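Local coordinates for protein similar to yteR (Bacilus subtilis) (Clostridium acetobutylicum, PDB 4WU0) that probably hydrolyses unsaturated rhamnogalacturonan fragments derived from pectin, as a family 105 glycoside hydrolase related to YteR, at residues S267-R279 / G349-L361. Sequence-based numbering, arbitrary orientation.
Sequences SSMIVYALLKGVR and GPFLLASYEYETL
R279 grips the carboxylate of E357 side-on, giving one nitrogen to each oxygen: NE to OE1 at 2.8 Å and nearly straight (177°), and R279 NH1 to E357 OE2, also 2.8 Å. Both oxygens use their syn lone pairs, and the guanidinium and carboxylate planes lie only 17° apart, the geometry of a bidentate salt bridge. The bend of E357 at chi2 turns its carboxylate along the partner helix, where the side chain sits as a knob among Y272, L275, K276 and R279. A water accepts from K276 NZ and donates to E357 OE2, bridging charges whose atoms stay 5.0 Å apart; such surroundings would favour an ionised carboxylate.

Packing continues toward the N-terminal ends. L275 CB meets E357 CB, while its CD1 rests against the backbone O of A354. With CG anti to the backbone N, the Y272 ring lies against L353, CD1 reaching CB at 3.5 Å. Beyond it, M269 runs alongside P350, and A354, a small residue, brings its CA to 4.1 Å from that of Y272.

In the second shell, Y272 OH is hydrogen-bonded to D211, which with E214 forms salt bridges to K276 NZ, fixing these side chains from helix 199-215. The axes of 267-279 and 349-360 approach to 8.0 Å at 28°, a near-parallel pairing of helices in the (alpha/alpha)6 barrel of this six-hairpin family. Helix 288-302 packs on L275 and F351, helix 25-41 on P350 and L353, and helix 199-215 on M269 and Y272.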
# COMPACT_ATOMS: atom_id res chain seq x y z
N SER A 267 -3.59 7.52 6.69
CA SER A 267 -4.42 8.63 6.25
C SER A 267 -4.13 8.99 4.80
O SER A 267 -5.04 9.24 4.03
CB SER A 267 -4.19 9.86 7.15
OG SER A 267 -4.70 9.62 8.45
N SER A 268 -2.85 9.03 4.42
CA SER A 268 -2.48 9.38 3.05
C SER A 268 -2.99 8.34 2.05
O SER A 268 -3.43 8.68 0.94
CB SER A 268 -0.96 9.53 2.92
OG SER A 268 -0.48 10.67 3.61
N MET A 269 -2.88 7.08 2.43
CA MET A 269 -3.33 5.97 1.58
C MET A 269 -4.83 6.07 1.35
O MET A 269 -5.31 5.86 0.23
CB MET A 269 -3.02 4.64 2.24
CG MET A 269 -1.58 4.30 2.28
SD MET A 269 -1.31 2.70 3.04
CE MET A 269 0.46 2.70 3.06
N ILE A 270 -5.55 6.40 2.41
CA ILE A 270 -7.02 6.51 2.33
C ILE A 270 -7.39 7.67 1.43
O ILE A 270 -8.29 7.57 0.60
CB ILE A 270 -7.63 6.66 3.73
CG1 ILE A 270 -7.40 5.38 4.52
CG2 ILE A 270 -9.12 7.01 3.66
CD1 ILE A 270 -7.61 5.48 6.01
N VAL A 271 -6.71 8.81 1.59
CA VAL A 271 -7.00 9.98 0.75
C VAL A 271 -6.70 9.69 -0.72
O VAL A 271 -7.46 10.08 -1.60
CB VAL A 271 -6.20 11.20 1.25
CG1 VAL A 271 -6.30 12.37 0.25
CG2 VAL A 271 -6.74 11.61 2.61
N TYR A 272 -5.61 9.01 -0.99
CA TYR A 272 -5.27 8.59 -2.35
C TYR A 272 -6.38 7.75 -2.95
O TYR A 272 -6.80 7.99 -4.07
CB TYR A 272 -3.97 7.79 -2.32
CG TYR A 272 -3.68 7.03 -3.59
CD1 TYR A 272 -3.16 7.67 -4.70
CD2 TYR A 272 -3.92 5.67 -3.67
CE1 TYR A 272 -2.87 6.96 -5.86
CE2 TYR A 272 -3.63 4.96 -4.82
CZ TYR A 272 -3.10 5.60 -5.90
OH TYR A 272 -2.79 4.87 -7.02
N ALA A 273 -6.83 6.74 -2.21
CA ALA A 273 -7.89 5.87 -2.71
C ALA A 273 -9.21 6.63 -2.94
O ALA A 273 -9.93 6.34 -3.91
CB ALA A 273 -8.09 4.70 -1.77
N LEU A 274 -9.54 7.56 -2.06
CA LEU A 274 -10.74 8.38 -2.25
C LEU A 274 -10.63 9.17 -3.54
O LEU A 274 -11.57 9.20 -4.36
CB LEU A 274 -10.96 9.37 -1.10
CG LEU A 274 -11.30 8.83 0.29
CD1 LEU A 274 -11.31 9.98 1.31
CD2 LEU A 274 -12.66 8.15 0.27
N LEU A 275 -9.50 9.84 -3.71
CA LEU A 275 -9.31 10.71 -4.86
C LEU A 275 -9.28 9.91 -6.16
O LEU A 275 -9.93 10.25 -7.14
CB LEU A 275 -8.02 11.53 -4.72
CG LEU A 275 -8.11 12.68 -3.71
CD1 LEU A 275 -6.71 13.15 -3.34
CD2 LEU A 275 -8.96 13.84 -4.22
N LYS A 276 -8.49 8.83 -6.18
CA LYS A 276 -8.40 8.01 -7.38
C LYS A 276 -9.72 7.32 -7.69
O LYS A 276 -10.13 7.21 -8.85
CB LYS A 276 -7.30 6.96 -7.21
CG LYS A 276 -7.12 6.07 -8.41
CD LYS A 276 -5.79 5.31 -8.37
CE LYS A 276 -5.60 4.44 -9.59
NZ LYS A 276 -4.21 3.95 -9.68
N GLY A 277 -10.41 6.87 -6.64
CA GLY A 277 -11.70 6.21 -6.81
C GLY A 277 -12.72 7.15 -7.43
O GLY A 277 -13.49 6.74 -8.30
N VAL A 278 -12.71 8.41 -7.03
CA VAL A 278 -13.61 9.39 -7.65
C VAL A 278 -13.21 9.63 -9.11
O VAL A 278 -14.07 9.69 -10.00
CB VAL A 278 -13.62 10.73 -6.86
CG1 VAL A 278 -14.36 11.81 -7.64
CG2 VAL A 278 -14.24 10.54 -5.48
N ARG A 279 -11.91 9.79 -9.35
CA ARG A 279 -11.42 10.09 -10.69
C ARG A 279 -11.80 9.03 -11.71
O ARG A 279 -12.16 9.34 -12.84
CB ARG A 279 -9.89 10.26 -10.69
CG ARG A 279 -9.31 10.46 -12.09
CD ARG A 279 -7.83 10.88 -12.08
NE ARG A 279 -6.94 9.88 -11.48
CZ ARG A 279 -6.49 8.80 -12.11
NH1 ARG A 279 -5.67 7.97 -11.49
NH2 ARG A 279 -6.86 8.52 -13.36
N GLY A 349 5.60 7.74 0.21
CA GLY A 349 5.03 7.29 -1.05
C GLY A 349 3.55 7.60 -1.18
O GLY A 349 3.13 8.20 -2.16
N PRO A 350 2.75 7.16 -0.20
CA PRO A 350 1.32 7.47 -0.26
C PRO A 350 1.04 8.96 -0.27
O PRO A 350 0.10 9.40 -0.93
CB PRO A 350 0.77 6.81 1.02
CG PRO A 350 1.69 5.63 1.20
CD PRO A 350 3.05 6.13 0.81
N PHE A 351 1.83 9.75 0.45
CA PHE A 351 1.64 11.20 0.41
C PHE A 351 1.91 11.77 -1.00
O PHE A 351 1.15 12.60 -1.50
CB PHE A 351 2.47 11.93 1.45
CG PHE A 351 2.26 13.42 1.41
CD1 PHE A 351 1.15 13.97 2.00
CD2 PHE A 351 3.11 14.24 0.70
CE1 PHE A 351 0.90 15.35 1.91
CE2 PHE A 351 2.88 15.61 0.64
CZ PHE A 351 1.75 16.15 1.25
N LEU A 352 2.97 11.33 -1.65
CA LEU A 352 3.22 11.73 -3.03
C LEU A 352 2.07 11.36 -3.94
O LEU A 352 1.66 12.16 -4.80
CB LEU A 352 4.47 11.03 -3.55
CG LEU A 352 5.81 11.50 -3.01
CD1 LEU A 352 6.89 10.45 -3.31
CD2 LEU A 352 6.16 12.83 -3.68
N LEU A 353 1.57 10.13 -3.80
CA LEU A 353 0.49 9.64 -4.64
C LEU A 353 -0.82 10.40 -4.41
O LEU A 353 -1.52 10.75 -5.37
CB LEU A 353 0.28 8.13 -4.44
CG LEU A 353 1.47 7.28 -4.89
CD1 LEU A 353 1.34 5.83 -4.39
CD2 LEU A 353 1.58 7.28 -6.42
N ALA A 354 -1.15 10.64 -3.15
CA ALA A 354 -2.33 11.45 -2.83
C ALA A 354 -2.19 12.84 -3.41
O ALA A 354 -3.16 13.40 -3.92
CB ALA A 354 -2.52 11.52 -1.31
N SER A 355 -1.00 13.42 -3.30
CA SER A 355 -0.77 14.77 -3.82
C SER A 355 -0.98 14.81 -5.33
O SER A 355 -1.61 15.72 -5.85
CB SER A 355 0.65 15.21 -3.51
OG SER A 355 0.87 15.27 -2.11
N TYR A 356 -0.46 13.81 -6.03
CA TYR A 356 -0.63 13.75 -7.47
C TYR A 356 -2.13 13.71 -7.81
O TYR A 356 -2.58 14.42 -8.70
CB TYR A 356 0.10 12.54 -8.05
CG TYR A 356 -0.18 12.30 -9.51
CD1 TYR A 356 0.48 13.02 -10.49
CD2 TYR A 356 -1.12 11.36 -9.91
CE1 TYR A 356 0.21 12.82 -11.84
CE2 TYR A 356 -1.40 11.15 -11.26
CZ TYR A 356 -0.73 11.88 -12.21
OH TYR A 356 -0.99 11.68 -13.55
N GLU A 357 -2.89 12.88 -7.09
CA GLU A 357 -4.32 12.75 -7.40
C GLU A 357 -5.07 14.04 -7.08
O GLU A 357 -5.97 14.43 -7.80
CB GLU A 357 -4.96 11.61 -6.63
CG GLU A 357 -4.55 10.21 -7.09
CD GLU A 357 -5.16 9.80 -8.43
OE1 GLU A 357 -6.19 10.37 -8.86
OE2 GLU A 357 -4.58 8.89 -9.07
N TYR A 358 -4.71 14.68 -5.97
CA TYR A 358 -5.34 15.94 -5.59
C TYR A 358 -5.10 17.00 -6.65
O TYR A 358 -6.02 17.70 -7.07
CB TYR A 358 -4.77 16.42 -4.26
CG TYR A 358 -5.32 17.75 -3.81
CD1 TYR A 358 -6.52 17.82 -3.14
CD2 TYR A 358 -4.63 18.92 -4.06
CE1 TYR A 358 -7.02 19.03 -2.71
CE2 TYR A 358 -5.13 20.14 -3.65
CZ TYR A 358 -6.32 20.19 -2.97
OH TYR A 358 -6.85 21.40 -2.55
N GLU A 359 -3.85 17.11 -7.07
CA GLU A 359 -3.48 18.10 -8.07
C GLU A 359 -4.22 17.83 -9.37
O GLU A 359 -4.66 18.76 -10.04
CB GLU A 359 -1.97 18.06 -8.29
CG GLU A 359 -1.19 18.56 -7.07
CD GLU A 359 0.21 18.00 -6.98
OE1 GLU A 359 0.72 17.43 -7.97
OE2 GLU A 359 0.80 18.10 -5.88
N THR A 360 -4.39 16.56 -9.70
CA THR A 360 -5.04 16.20 -10.95
C THR A 360 -6.51 16.61 -10.89
O THR A 360 -7.07 17.08 -11.88
CB THR A 360 -4.92 14.69 -11.22
OG1 THR A 360 -3.53 14.34 -11.32
CG2 THR A 360 -5.64 14.30 -12.50
N LEU A 361 -7.13 16.43 -9.73
CA LEU A 361 -8.51 16.87 -9.52
C LEU A 361 -8.64 18.39 -9.63
O LEU A 361 -9.55 18.87 -10.31
CB LEU A 361 -9.01 16.40 -8.15
CG LEU A 361 -10.41 16.90 -7.74
CD1 LEU A 361 -11.50 16.40 -8.71
CD2 LEU A 361 -10.71 16.48 -6.31
OXT LEU A 361 -7.88 19.17 -9.03
O HOH W 1 -2.73 6.58 -9.86